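Local coordinates for epsin-1 (Saccharomyces cerevisiae, PDB 5ONF), which binds membranes enriched in phosphatidylinositol 3,5- and 4,5-bisphosphate through its ENTH domain and is required for endocytosis and for actin localisation, at residues 31-36 with 73-78. Sequence-based numbering, arbitrary orientation.
Sequences NHQVSK and IAKALT
The flat side-chain amide of Gln33 lies beside Thr78 and Lys75 of helix 70-86, and in the same loop the His32 imidazole carries Asn31 OD1 over the centre of one face, 3.5 Å above the ring plane. Both residues set off from the backbone away from the helix, which meets their backbone instead. The long side chain of Lys75, extended beyond CG, reaches from the helix to the loop backbone, bringing CE to 3.8 Å from Gln33 N. Its ammonium group NZ lies near the backbone N atoms of Asn31 and His32 without bonding to them and is hydrogen-bonded to Ser28 OG, earlier in the same loop. With Lys75 cut back to an alanine, Ser28 OG would probably lose its ammonium mate and a gap open against the backbone of Gln33. Set anti to the carbonyl carbon and beside its own backbone N, Val34 CG2 reaches the helix, 4.0 Å from Lys75 CB and 3.6 Å from Thr78 OG1, in van der Waals contact with a methylene and a hydroxyl oxygen. Lys125 of helix 120-134 touches both Gln33 and Thr78. The arrangement exemplifies how an interhelical loop, here joining helices 18-26 and 36-45, is pinned onto a central helix of the all-helical ENTH domain.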
# COMPACT_ATOMS: atom_id res chain seq x y z
N ASN A 31 -12.48 7.88 1.60
CA ASN A 31 -13.61 7.90 2.58
C ASN A 31 -15.00 7.62 1.99
O ASN A 31 -15.94 7.42 2.75
CB ASN A 31 -13.70 9.25 3.32
CG ASN A 31 -13.72 10.45 2.39
OD1 ASN A 31 -14.72 10.70 1.72
ND2 ASN A 31 -12.63 11.20 2.36
N HIS A 32 -15.13 7.54 0.67
CA HIS A 32 -16.43 7.66 0.00
C HIS A 32 -17.24 6.37 0.03
O HIS A 32 -18.23 6.25 -0.69
CB HIS A 32 -16.22 8.08 -1.46
CG HIS A 32 -15.38 9.31 -1.62
ND1 HIS A 32 -14.01 9.29 -1.48
CD2 HIS A 32 -15.72 10.58 -1.91
CE1 HIS A 32 -13.54 10.51 -1.68
NE2 HIS A 32 -14.56 11.31 -1.94
N GLN A 33 -16.83 5.40 0.86
CA GLN A 33 -17.39 4.06 0.85
C GLN A 33 -17.29 3.46 -0.56
O GLN A 33 -16.48 3.92 -1.38
CB GLN A 33 -18.83 4.08 1.44
CG GLN A 33 -18.91 3.75 2.92
CD GLN A 33 -18.46 2.34 3.25
OE1 GLN A 33 -18.92 1.38 2.63
NE2 GLN A 33 -17.57 2.20 4.22
N VAL A 34 -18.07 2.43 -0.84
CA VAL A 34 -18.04 1.77 -2.13
C VAL A 34 -19.22 2.28 -2.95
O VAL A 34 -20.32 2.47 -2.42
CB VAL A 34 -18.13 0.24 -1.96
CG1 VAL A 34 -17.80 -0.46 -3.27
CG2 VAL A 34 -17.16 -0.22 -0.87
N SER A 35 -18.98 2.51 -4.25
CA SER A 35 -20.03 2.90 -5.19
C SER A 35 -21.06 1.78 -5.33
O SER A 35 -20.72 0.59 -5.23
CB SER A 35 -19.43 3.23 -6.57
OG SER A 35 -20.41 3.73 -7.47
N LYS A 36 -22.31 2.17 -5.56
CA LYS A 36 -23.42 1.21 -5.62
C LYS A 36 -23.30 0.25 -6.78
O LYS A 36 -23.73 -0.90 -6.67
CB LYS A 36 -24.77 1.93 -5.68
CG LYS A 36 -25.09 2.64 -7.01
CD LYS A 36 -26.51 3.17 -7.05
CE LYS A 36 -27.55 2.05 -7.01
NZ LYS A 36 -28.94 2.58 -7.04
N ILE A 73 -9.73 -1.59 5.20
CA ILE A 73 -10.36 -2.68 5.97
C ILE A 73 -11.86 -2.38 6.16
O ILE A 73 -12.68 -3.31 6.27
CB ILE A 73 -9.69 -2.89 7.36
CG1 ILE A 73 -8.16 -2.82 7.27
CG2 ILE A 73 -10.10 -4.25 7.92
CD1 ILE A 73 -7.43 -2.81 8.60
N ALA A 74 -12.20 -1.09 6.21
CA ALA A 74 -13.59 -0.64 6.33
C ALA A 74 -14.38 -0.98 5.08
O ALA A 74 -15.43 -1.64 5.17
CB ALA A 74 -13.65 0.87 6.59
N LYS A 75 -13.88 -0.54 3.93
CA LYS A 75 -14.54 -0.80 2.66
C LYS A 75 -14.52 -2.30 2.33
O LYS A 75 -15.54 -2.84 1.87
CB LYS A 75 -13.91 0.01 1.53
CG LYS A 75 -14.06 1.52 1.71
CD LYS A 75 -13.32 2.31 0.65
CE LYS A 75 -13.42 3.80 0.88
NZ LYS A 75 -12.79 4.59 -0.20
N ALA A 76 -13.39 -2.96 2.59
CA ALA A 76 -13.23 -4.40 2.28
C ALA A 76 -14.35 -5.26 2.86
O ALA A 76 -14.86 -6.15 2.18
CB ALA A 76 -11.89 -4.90 2.78
N LEU A 77 -14.73 -4.96 4.10
CA LEU A 77 -15.78 -5.70 4.80
C LEU A 77 -17.17 -5.47 4.20
O LEU A 77 -17.98 -6.39 4.20
CB LEU A 77 -15.76 -5.36 6.30
CG LEU A 77 -14.49 -5.77 7.07
CD1 LEU A 77 -14.51 -5.20 8.47
CD2 LEU A 77 -14.32 -7.28 7.12
N THR A 78 -17.44 -4.26 3.71
CA THR A 78 -18.69 -3.99 2.97
C THR A 78 -18.74 -4.72 1.63
O THR A 78 -19.81 -5.13 1.18
CB THR A 78 -18.89 -2.48 2.69
OG1 THR A 78 -17.67 -1.90 2.24
CG2 THR A 78 -19.34 -1.78 3.93